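Local coordinates for protein TetR family transcriptional regulator (Clostridium perfringens, PDB 6AZH) that probably acts as a dimeric, DNA-binding transcriptional regulator of the TetR family, with a putative role in controlling fatty acid metabolism genes, at residues Met89-Glu92 with Leu93-Glu96; Asn173-Lys176 with Val177-Glu180. All coordinates share one frame; numbering follows the deposited sequence.

Interaction 1 lies on helix 79-96, in the part of the chain that belongs to the TetR C-terminal family, and interaction 2 follows much later, on the first two turns of helix 174-187, the last helix of the chain. Their centres are 11 Å apart and the two helices pack directly against each other: Phe91 CB comes within 3.6 Å of Ile178 CG1, and Val174 CG2 reaches Tyr95 CB at 4.0 Å. Interaction 1 is the more central of the two, about 9 Å from the centre of the chain against about 17 Å for interaction 2. The latter also meets the second subunit of the dimer, through Val177 and Glu180.

Interaction 1 (Met89-Glu92 with Leu93-Glu96); sequences MQFE and LLYE
Met89, a selenomethionine here, and Leu93 lie side by side on successive turns of one helix, both side chains pointing the same way, with SE 4.0 Å from Leu93 CD2. Met89 starts with CG anti to its own N (chi1 179°), and the bend at chi2 then carries the selenium forward to Leu93, while chi3 only turns the methyl CE. Helix 50-74 lies against this pair, Leu69 and Ile72 meeting Met89 and Trp65 meeting Leu93. A second apolar pair, Phe91 and Leu94, is looser: Leu94 CD2 approaches CD1 at the edge of the Phe91 ring, near the ring plane, at 4.3 Å, and both side chains rest on helix 147-165. Gln90 is buried as well, and its OE1 is hydrogen-bonded to Tyr125 OH of helix 113-138. Packing on several sides at once is in keeping with a central position for helix 79-96 in the all-helical ligand-binding and dimerisation domain of TetR regulators. Regular i to i+4 bonds run through the backbone, among them Leu94 N to Gln90 O at 2.8 Å and Tyr95 N to Phe91 O at 2.9 Å. Toward solvent the contact opens out. Glu92 carries an extended chain whose OE2 forms a salt bridge with Lys88 one turn earlier. Its backbone O accepts from Glu96 N at 3.0 Å and, more weakly, from a water at 3.3 Å. The same water donates to Glu96 OE1 at 3.1 Å, tying the exposed carboxylate to the preceding turn, while the first torsion of Glu96, with CG beside the backbone N, leaves CG 3.4 Å from Glu92 O. This water also lies in the plane of the Tyr95 ring, at its edge, and Arg98 makes a cation-pi contact with that ring.

Interaction 2 (Asn173-Lys176 with Val177-Glu180); sequences NVNK and VIDE
The side chain of Asn173 leaves on the side opposite the backbone N (chi1 -177°), which carries its amide to the start of helix 174-187, and the rotation about chi2 aims OD1 at the N-H groups of the first turn as an N-cap. Lys176 N donates to OD1 across 3.2 Å in a nearly straight bond (N-H...O 167°), although it arrives from above the amide carbonyl plane and not on a lone pair. The companion bond from Asn175 N is weak, bent to 124°. The cap therefore gives one oxygen to two backbone N-H groups that have no preceding turn to pair with, and the exposed start of the final helix is closed by its own chain. The backbone O of Asn173 joins in by accepting from Val177 N, which opens the regular i to i+4 series continued by Ile178 N to Val174 O at 2.9 Å. On the apolar face Val174 and Ile178 run alongside each other, pointing the same way, with Val174 CG2 4.2 Å from Ile178 CD1. Ile178 carries CG1 beside its own N, 3.3 Å from Val174 O, and its chain then extends to bring CD1 back along the earlier turn. This pair faces helix 79-96, where Ile178 also touches Lys88. Val177 belongs to the subunit interface: its side chain packs on Leu149 of the second subunit. Glu180 reaches the same neighbour, with OE1 accepting from the backbone N of Asp146 of the second subunit, a bond that helps to fix the carboxylate. At the base of the Glu180 side chain, CG lies 3.3 Å from Lys176 O, the oxygen that also accepts from Glu180 N at 3.0 Å.

Interaction 1 (Met89-Glu92 with Leu93-Glu96)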
loop_
_atom_site.group_PDB
_atom_site.type_symbol
_atom_site.label_atom_id
_atom_site.label_comp_id
_atom_site.label_asym_id
_atom_site.label_seq_id
_atom_site.Cartn_x
_atom_site.Cartn_y
_atom_site.Cartn_z
HETATM N N MSE A 89 9.211 15.772 3.156
HETATM C CA MSE A 89 10.280 14.835 3.507
HETATM C C MSE A 89 9.950 13.404 3.038
HETATM O O MSE A 89 10.811 12.732 2.457
HETATM C CB MSE A 89 10.528 14.863 5.024
HETATM C CG MSE A 89 11.614 13.903 5.546
HETATM SE SE MSE A 89 10.964 12.048 5.796
HETATM C CE MSE A 89 10.093 12.254 7.536
ATOM N N GLN A 90 8.714 12.950 3.280
ATOM C CA GLN A 90 8.372 11.549 3.002
ATOM C C GLN A 90 8.363 11.263 1.511
ATOM O O GLN A 90 8.846 10.213 1.071
ATOM C CB GLN A 90 7.004 11.189 3.590
ATOM C CG GLN A 90 6.962 11.088 5.090
ATOM C CD GLN A 90 5.685 10.434 5.607
ATOM O OE1 GLN A 90 5.701 9.778 6.643
ATOM N NE2 GLN A 90 4.582 10.606 4.884
ATOM N N PHE A 91 7.800 12.177 0.717
ATOM C CA PHE A 91 7.732 11.939 -0.717
ATOM C C PHE A 91 9.105 12.055 -1.360
ATOM O O PHE A 91 9.426 11.288 -2.278
ATOM C CB PHE A 91 6.743 12.901 -1.366
ATOM C CG PHE A 91 5.301 12.535 -1.123
ATOM C CD1 PHE A 91 4.812 11.306 -1.531
ATOM C CD2 PHE A 91 4.441 13.424 -0.492
ATOM C CE1 PHE A 91 3.495 10.958 -1.315
ATOM C CE2 PHE A 91 3.118 13.093 -0.272
ATOM C CZ PHE A 91 2.641 11.856 -0.685
ATOM N N GLU A 92 9.947 12.976 -0.865
ATOM C CA GLU A 92 11.318 13.036 -1.360
ATOM C C GLU A 92 12.068 11.758 -1.008
ATOM O O GLU A 92 12.746 11.173 -1.865
ATOM C CB GLU A 92 12.041 14.277 -0.813
ATOM C CG GLU A 92 11.601 15.565 -1.500
ATOM C CD GLU A 92 12.196 16.818 -0.886
ATOM O OE1 GLU A 92 12.955 16.704 0.097
ATOM O OE2 GLU A 92 11.887 17.924 -1.386
ATOM N N LEU A 93 11.909 11.277 0.230
ATOM C CA LEU A 93 12.575 10.040 0.639
ATOM C C LEU A 93 12.061 8.854 -0.159
ATOM O O LEU A 93 12.847 8.012 -0.609
ATOM C CB LEU A 93 12.378 9.793 2.135
ATOM C CG LEU A 93 13.512 9.086 2.873
ATOM C CD1 LEU A 93 14.869 9.684 2.480
ATOM C CD2 LEU A 93 13.305 9.152 4.387
ATOM N N LEU A 94 10.738 8.777 -0.348
ATOM C CA LEU A 94 10.157 7.729 -1.183
ATOM C C LEU A 94 10.741 7.759 -2.590
ATOM O O LEU A 94 11.131 6.726 -3.132
ATOM C CB LEU A 94 8.640 7.894 -1.238
ATOM C CG LEU A 94 7.916 7.016 -2.239
ATOM C CD1 LEU A 94 8.137 5.575 -1.860
ATOM C CD2 LEU A 94 6.433 7.360 -2.228
ATOM N N TYR A 95 10.797 8.945 -3.198
ATOM C CA TYR A 95 11.275 9.056 -4.569
ATOM C C TYR A 95 12.744 8.678 -4.685
ATOM O O TYR A 95 13.173 8.135 -5.715
ATOM C CB TYR A 95 11.053 10.477 -5.089
ATOM C CG TYR A 95 11.170 10.564 -6.593
ATOM C CD1 TYR A 95 10.356 9.792 -7.408
ATOM C CD2 TYR A 95 12.105 11.401 -7.196
ATOM C CE1 TYR A 95 10.456 9.854 -8.782
ATOM C CE2 TYR A 95 12.210 11.475 -8.576
ATOM C CZ TYR A 95 11.381 10.695 -9.360
ATOM O OH TYR A 95 11.467 10.746 -10.732
ATOM N N GLU A 96 13.527 8.948 -3.648
ATOM C CA GLU A 96 14.946 8.611 -3.664
ATOM C C GLU A 96 15.224 7.152 -3.334
ATOM O O GLU A 96 16.374 6.715 -3.465
ATOM C CB GLU A 96 15.696 9.505 -2.676
ATOM C CG GLU A 96 15.868 10.932 -3.167
ATOM C CD GLU A 96 16.562 10.991 -4.518
ATOM O OE1 GLU A 96 16.014 11.634 -5.441
ATOM O OE2 GLU A 96 17.654 10.387 -4.655
HETATM O O HOH W 1 13.714 13.365 -4.180
#

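Interaction 2 (Asn173-Lys176 with Val177-Glu180)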
loop_
_atom_site.group_PDB
_atom_site.type_symbol
_atom_site.label_atom_id
_atom_site.label_comp_id
_atom_site.label_asym_id
_atom_site.label_seq_id
_atom_site.Cartn_x
_atom_site.Cartn_y
_atom_site.Cartn_z
ATOM N N ASN A 173 6.105 13.440 -11.116
ATOM C CA ASN A 173 6.759 14.697 -10.747
ATOM C C ASN A 173 6.612 14.867 -9.244
ATOM O O ASN A 173 5.521 15.185 -8.761
ATOM C CB ASN A 173 6.143 15.879 -11.496
ATOM C CG ASN A 173 6.847 17.207 -11.198
ATOM O OD1 ASN A 173 7.313 17.453 -10.085
ATOM N ND2 ASN A 173 6.913 18.070 -12.204
ATOM N N VAL A 174 7.713 14.685 -8.512
ATOM C CA VAL A 174 7.625 14.599 -7.056
ATOM C C VAL A 174 7.168 15.923 -6.451
ATOM O O VAL A 174 6.419 15.939 -5.466
ATOM C CB VAL A 174 8.969 14.134 -6.465
ATOM C CG1 VAL A 174 10.037 15.196 -6.647
ATOM C CG2 VAL A 174 8.797 13.780 -4.991
ATOM N N ASN A 175 7.593 17.050 -7.023
ATOM C CA ASN A 175 7.236 18.335 -6.425
ATOM C C ASN A 175 5.763 18.646 -6.631
ATOM O O ASN A 175 5.111 19.201 -5.740
ATOM C CB ASN A 175 8.108 19.451 -6.995
ATOM C CG ASN A 175 9.517 19.401 -6.463
ATOM O OD1 ASN A 175 9.731 19.214 -5.267
ATOM N ND2 ASN A 175 10.491 19.550 -7.351
ATOM N N LYS A 176 5.223 18.292 -7.795
ATOM C CA LYS A 176 3.794 18.473 -8.027
ATOM C C LYS A 176 2.976 17.564 -7.122
ATOM O O LYS A 176 1.909 17.957 -6.641
ATOM C CB LYS A 176 3.456 18.210 -9.495
ATOM C CG LYS A 176 3.866 19.343 -10.420
ATOM C CD LYS A 176 3.503 19.057 -11.871
ATOM C CE LYS A 176 3.921 20.212 -12.792
ATOM N NZ LYS A 176 4.053 19.753 -14.207
ATOM N N VAL A 177 3.466 16.346 -6.875
ATOM C CA VAL A 177 2.731 15.420 -6.019
ATOM C C VAL A 177 2.722 15.910 -4.583
ATOM O O VAL A 177 1.689 15.853 -3.907
ATOM C CB VAL A 177 3.325 14.005 -6.125
ATOM C CG1 VAL A 177 2.733 13.128 -5.057
ATOM C CG2 VAL A 177 3.043 13.429 -7.505
ATOM N N ILE A 178 3.866 16.399 -4.091
ATOM C CA ILE A 178 3.908 16.976 -2.749
ATOM C C ILE A 178 2.883 18.090 -2.622
ATOM O O ILE A 178 2.101 18.131 -1.669
ATOM C CB ILE A 178 5.323 17.482 -2.421
ATOM C CG1 ILE A 178 6.276 16.317 -2.221
ATOM C CG2 ILE A 178 5.323 18.317 -1.150
ATOM C CD1 ILE A 178 7.749 16.735 -2.233
ATOM N N ASP A 179 2.868 19.013 -3.585
ATOM C CA ASP A 179 1.959 20.150 -3.486
ATOM C C ASP A 179 0.504 19.703 -3.511
ATOM O O ASP A 179 -0.316 20.209 -2.732
ATOM C CB ASP A 179 2.233 21.147 -4.613
ATOM C CG ASP A 179 3.528 21.917 -4.405
ATOM O OD1 ASP A 179 4.093 21.863 -3.290
ATOM O OD2 ASP A 179 3.983 22.570 -5.366
ATOM N N GLU A 180 0.166 18.756 -4.395
ATOM C CA GLU A 180 -1.226 18.326 -4.525
ATOM C C GLU A 180 -1.677 17.564 -3.290
ATOM O O GLU A 180 -2.778 17.790 -2.781
ATOM C CB GLU A 180 -1.417 17.446 -5.773
ATOM C CG GLU A 180 -1.334 18.170 -7.107
ATOM C CD GLU A 180 -2.662 18.216 -7.862
ATOM O OE1 GLU A 180 -3.700 17.785 -7.310
ATOM O OE2 GLU A 180 -2.662 18.692 -9.023
#